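Local coordinates for MarR Like Protein, TVG0766549 (Thermoplasma volcanium, PDB 3LFK), which is of unknown function, was reported as a mechanosensitive channel, but has the winged helix-turn-helix fold of MarR-like transcriptional regulators and so may bind DNA, at residues Y32-D37 with E97-A102; S40-L45 with K71-Y76. All coordinates share one frame; numbering follows the deposited sequence.

Overall arrangement
The two contacts lie side by side in the hydrophobic core of the winged helix-turn-helix domain, their centres about 8 Å apart. Both use helix 36-47. Interaction 1 joins the turn just before that helix to helix 94-116, which follows the wing. Interaction 2 joins the middle of helix 36-47 to helix 66-76. Along the chain, both segments of interaction 2 fall between those of interaction 1. The contacts also touch each other: Val-99 packs on Leu-42, and Met-34 packs on Tyr-76. Helix 36-47 thus packs against both the early part of the long C-terminal helix and helix 66-76.

Interaction 1 (Y32-D37 with E97-A102); sequences YDMSQD and EFVAQA
Tyr-32 lays its ring against Val-99 in segment 97-102 of helix 94-116. The CA atoms of these two residues are 8.4 Å apart, the nearest pair of CA atoms across the contact. The Tyr-32 side chain leaves the backbone with CG anti to the carbonyl carbon (chi1 -51°). Its ring then runs past the valine, the two side chains pointing in opposite directions. Val-99 uses both branches. CG2 stands 4.2 Å above one face of the Tyr-32 ring, offset toward the rim. CG1 lies on the same side of the ring plane but beyond the CD1-CE1 bond, 3.4 Å from Tyr-32 CE1. At the far end of the ring, Tyr-32 OH rests 3.5 Å from the Ala-102 CB methyl, one helical turn after Val-99. Ile-24 of strand 23-24 also packs on both Tyr-32 and Val-99.

The chain then turns through Asp-33 and brings Met-34 to the same valine. The thioether chain of Met-34 bends at chi3 (-80°). Its CE methyl meets Val-99 CG1 tip to tip at 3.8 Å. CG1 thus meets both the rim of the tyrosine ring and the methionine methyl, from directions roughly at right angles. Met-34 also touches Leu-73 and Tyr-76 of helix 66-76, so it links this contact to the helix-turn-helix unit.

Ser-35 is at the N-cap position of helix 36-47. Its OG makes no capping bond but a short one of 2.5 Å to Asp-37 OD1, on the syn side of the carboxylate. Glu-38 OE1 accepts the Ser-35 backbone N.

No hydrogen bond crosses between the two segments. The contact is held by dispersion and close fit of mostly buried groups, and even the tyrosine hydroxyl meets segment 97-102 only through a methyl.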
# COMPACT_ATOMS: atom_id res chain seq x y z
N TYR A 32 5.60 -5.60 6.23
CA TYR A 32 5.92 -6.53 5.13
C TYR A 32 7.21 -6.15 4.44
O TYR A 32 7.32 -6.29 3.23
CB TYR A 32 4.76 -6.56 4.12
CG TYR A 32 3.40 -6.80 4.76
CD1 TYR A 32 2.56 -5.72 5.08
CD2 TYR A 32 2.96 -8.09 5.06
CE1 TYR A 32 1.33 -5.92 5.67
CE2 TYR A 32 1.70 -8.31 5.66
CZ TYR A 32 0.90 -7.21 5.95
OH TYR A 32 -0.36 -7.37 6.50
N ASP A 33 8.16 -5.66 5.22
CA ASP A 33 9.48 -5.26 4.73
C ASP A 33 9.52 -4.05 3.82
O ASP A 33 10.54 -3.78 3.18
CB ASP A 33 10.18 -6.45 4.08
CG ASP A 33 10.33 -7.61 5.03
OD1 ASP A 33 10.99 -7.41 6.07
OD2 ASP A 33 9.78 -8.69 4.74
N MET A 34 8.43 -3.31 3.73
CA MET A 34 8.42 -2.10 2.93
C MET A 34 9.11 -1.00 3.71
O MET A 34 9.10 -0.99 4.95
CB MET A 34 6.98 -1.65 2.64
CG MET A 34 6.24 -2.57 1.64
SD MET A 34 4.63 -1.88 1.24
CE MET A 34 3.67 -2.40 2.69
N SER A 35 9.71 -0.06 2.99
CA SER A 35 10.32 1.07 3.67
C SER A 35 9.19 2.07 3.93
O SER A 35 8.10 1.93 3.37
CB SER A 35 11.42 1.67 2.79
OG SER A 35 11.04 1.69 1.44
N GLN A 36 9.44 3.08 4.77
CA GLN A 36 8.35 4.02 5.11
C GLN A 36 7.78 4.81 3.94
O GLN A 36 6.57 5.09 3.89
CB GLN A 36 8.81 4.95 6.23
CG GLN A 36 7.68 5.87 6.76
CD GLN A 36 6.42 5.11 7.17
OE1 GLN A 36 6.49 4.14 7.93
NE2 GLN A 36 5.26 5.55 6.67
N ASP A 37 8.63 5.16 2.97
CA ASP A 37 8.16 5.88 1.80
C ASP A 37 7.12 5.03 1.05
O ASP A 37 6.10 5.55 0.56
CB ASP A 37 9.33 6.30 0.90
CG ASP A 37 10.29 5.14 0.56
OD1 ASP A 37 10.19 4.06 1.17
OD2 ASP A 37 11.14 5.33 -0.32
N GLU A 97 -4.73 -3.66 -1.58
CA GLU A 97 -5.83 -3.17 -0.73
C GLU A 97 -5.78 -3.91 0.60
O GLU A 97 -5.90 -3.30 1.67
CB GLU A 97 -7.18 -3.40 -1.43
CG GLU A 97 -7.25 -2.67 -2.76
CD GLU A 97 -8.55 -1.96 -2.99
OE1 GLU A 97 -9.61 -2.62 -2.89
OE2 GLU A 97 -8.51 -0.75 -3.28
N PHE A 98 -5.56 -5.22 0.53
CA PHE A 98 -5.47 -6.04 1.74
C PHE A 98 -4.37 -5.55 2.69
O PHE A 98 -4.58 -5.37 3.90
CB PHE A 98 -5.18 -7.51 1.35
CG PHE A 98 -5.02 -8.43 2.52
CD1 PHE A 98 -6.14 -8.96 3.16
CD2 PHE A 98 -3.77 -8.74 3.03
CE1 PHE A 98 -6.00 -9.78 4.27
CE2 PHE A 98 -3.61 -9.55 4.14
CZ PHE A 98 -4.73 -10.07 4.77
N VAL A 99 -3.18 -5.33 2.13
CA VAL A 99 -2.05 -4.91 2.94
C VAL A 99 -2.26 -3.51 3.47
O VAL A 99 -1.96 -3.23 4.63
CB VAL A 99 -0.76 -5.02 2.09
CG1 VAL A 99 0.39 -4.33 2.77
CG2 VAL A 99 -0.43 -6.50 1.86
N ALA A 100 -2.79 -2.62 2.63
CA ALA A 100 -3.03 -1.23 3.03
C ALA A 100 -4.03 -1.21 4.17
O ALA A 100 -3.84 -0.48 5.14
CB ALA A 100 -3.56 -0.43 1.83
N GLN A 101 -5.08 -2.01 4.06
CA GLN A 101 -6.10 -2.04 5.12
C GLN A 101 -5.54 -2.63 6.43
O GLN A 101 -5.84 -2.13 7.52
CB GLN A 101 -7.31 -2.84 4.66
CG GLN A 101 -8.59 -2.57 5.50
CD GLN A 101 -9.04 -1.11 5.49
OE1 GLN A 101 -8.44 -0.26 4.82
NE2 GLN A 101 -10.11 -0.81 6.23
N ALA A 102 -4.72 -3.67 6.33
CA ALA A 102 -4.13 -4.29 7.52
C ALA A 102 -3.27 -3.28 8.27
O ALA A 102 -3.31 -3.21 9.51
CB ALA A 102 -3.30 -5.50 7.13

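Interaction 2 (S40-L45 with K71-Y76); sequences SLLLFL and KNLMDY
This contact belongs to the helical core of the winged helix-turn-helix fold. It joins the first helix, 36-47, to helix 66-76, which holds the position of the recognition helix in this fold. The two short segments are nearly perpendicular, with a signed crossing angle of -81° and axes 10.9 Å apart at closest approach.

Leu-73 bridges this gap. Its CG is anti to the carbonyl carbon (chi1 -63°), and CD1 is the branch that reaches segment 40-45. Leu-41 crosses it at a slant, with CD2 3.7 Å from Leu-73 CD1. Leu-42 contributes its backbone side: Leu-42 N is 3.9 Å from Leu-73 CD1, and its CB is a little farther.

Neighbouring elements complete the core. Leu-41 and Leu-45 also pack on Ile-57 of helix 54-60, and Leu-42 packs on Val-99 and Ala-100 of helix 94-116. Helix 36-47 is therefore covered by all three other helices of the domain.

A polar tie lies beside the leucines, where Tyr-76 OH hydrogen-bonds to Glu-38 OE1. Within the two segments, however, the side-chain contacts are all apolar and centre on Leu-73 CD1; no hydrogen bond crosses. Leu-45, one turn on from Leu-41, adds a looser contact: its CD1 is 4.3 Å from Leu-73 CD1.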
# COMPACT_ATOMS: atom_id res chain seq x y z
N SER A 40 3.88 4.95 3.08
CA SER A 40 3.18 6.22 2.88
C SER A 40 2.45 6.27 1.54
O SER A 40 1.27 6.67 1.46
CB SER A 40 4.21 7.36 2.95
OG SER A 40 4.72 7.46 4.26
N LEU A 41 3.12 5.85 0.46
CA LEU A 41 2.47 5.88 -0.83
C LEU A 41 1.29 4.89 -0.92
O LEU A 41 0.26 5.19 -1.48
CB LEU A 41 3.47 5.57 -1.95
CG LEU A 41 2.81 5.61 -3.33
CD1 LEU A 41 2.18 6.98 -3.63
CD2 LEU A 41 3.86 5.28 -4.38
N LEU A 42 1.47 3.69 -0.38
CA LEU A 42 0.40 2.70 -0.40
C LEU A 42 -0.85 3.23 0.31
O LEU A 42 -1.97 3.06 -0.16
CB LEU A 42 0.90 1.40 0.28
CG LEU A 42 -0.08 0.23 0.25
CD1 LEU A 42 -0.18 -0.31 -1.15
CD2 LEU A 42 0.42 -0.87 1.20
N LEU A 43 -0.65 3.87 1.47
CA LEU A 43 -1.78 4.41 2.22
C LEU A 43 -2.38 5.62 1.49
O LEU A 43 -3.59 5.85 1.57
CB LEU A 43 -1.34 4.81 3.65
CG LEU A 43 -0.87 3.63 4.51
CD1 LEU A 43 -0.56 4.12 5.92
CD2 LEU A 43 -1.91 2.56 4.53
N PHE A 44 -1.55 6.37 0.78
CA PHE A 44 -2.06 7.51 0.03
C PHE A 44 -3.01 6.94 -1.04
O PHE A 44 -4.12 7.44 -1.24
CB PHE A 44 -0.90 8.26 -0.62
CG PHE A 44 -1.33 9.35 -1.57
CD1 PHE A 44 -1.59 10.64 -1.11
CD2 PHE A 44 -1.47 9.08 -2.93
CE1 PHE A 44 -1.99 11.64 -2.00
CE2 PHE A 44 -1.87 10.07 -3.83
CZ PHE A 44 -2.13 11.35 -3.36
N LEU A 45 -2.60 5.89 -1.73
CA LEU A 45 -3.45 5.30 -2.75
C LEU A 45 -4.74 4.76 -2.14
O LEU A 45 -5.82 4.91 -2.73
CB LEU A 45 -2.68 4.17 -3.48
CG LEU A 45 -1.47 4.67 -4.29
CD1 LEU A 45 -0.62 3.46 -4.75
CD2 LEU A 45 -1.94 5.46 -5.50
N LYS A 71 7.01 2.17 -8.54
CA LYS A 71 7.51 0.99 -9.23
C LYS A 71 7.79 -0.13 -8.25
O LYS A 71 7.57 -1.29 -8.57
CB LYS A 71 8.76 1.29 -10.05
CG LYS A 71 8.42 2.04 -11.33
CD LYS A 71 9.69 2.32 -12.14
CE LYS A 71 9.65 3.70 -12.76
NZ LYS A 71 10.91 4.00 -13.49
N ASN A 72 8.28 0.19 -7.06
CA ASN A 72 8.47 -0.87 -6.07
C ASN A 72 7.12 -1.49 -5.67
O ASN A 72 7.00 -2.71 -5.57
CB ASN A 72 9.20 -0.32 -4.82
CG ASN A 72 10.68 -0.23 -5.04
OD1 ASN A 72 11.31 -1.20 -5.46
ND2 ASN A 72 11.27 0.93 -4.77
N LEU A 73 6.10 -0.66 -5.45
CA LEU A 73 4.79 -1.20 -5.09
C LEU A 73 4.25 -2.07 -6.20
O LEU A 73 3.56 -3.06 -5.92
CB LEU A 73 3.79 -0.09 -4.78
CG LEU A 73 4.16 0.77 -3.57
CD1 LEU A 73 3.06 1.79 -3.38
CD2 LEU A 73 4.32 -0.06 -2.31
N MET A 74 4.54 -1.71 -7.45
CA MET A 74 4.10 -2.53 -8.58
C MET A 74 4.86 -3.86 -8.61
O MET A 74 4.24 -4.92 -8.83
CB MET A 74 4.27 -1.76 -9.88
CG MET A 74 3.36 -0.55 -9.90
SD MET A 74 3.69 0.49 -11.40
CE MET A 74 5.22 0.72 -11.38
N ASP A 75 6.17 -3.80 -8.42
CA ASP A 75 6.99 -5.01 -8.41
C ASP A 75 6.54 -5.94 -7.26
O ASP A 75 6.55 -7.14 -7.40
CB ASP A 75 8.46 -4.67 -8.19
CG ASP A 75 9.09 -3.95 -9.37
OD1 ASP A 75 8.46 -3.84 -10.45
OD2 ASP A 75 10.23 -3.48 -9.19
N TYR A 76 6.11 -5.36 -6.13
CA TYR A 76 5.67 -6.20 -5.00
C TYR A 76 4.34 -6.89 -5.27
O TYR A 76 3.97 -7.82 -4.56
CB TYR A 76 5.46 -5.36 -3.72
CG TYR A 76 6.66 -4.65 -3.19
CD1 TYR A 76 7.94 -5.11 -3.39
CD2 TYR A 76 6.49 -3.48 -2.43
CE1 TYR A 76 9.04 -4.45 -2.87
CE2 TYR A 76 7.57 -2.82 -1.88
CZ TYR A 76 8.84 -3.29 -2.10
OH TYR A 76 9.92 -2.64 -1.56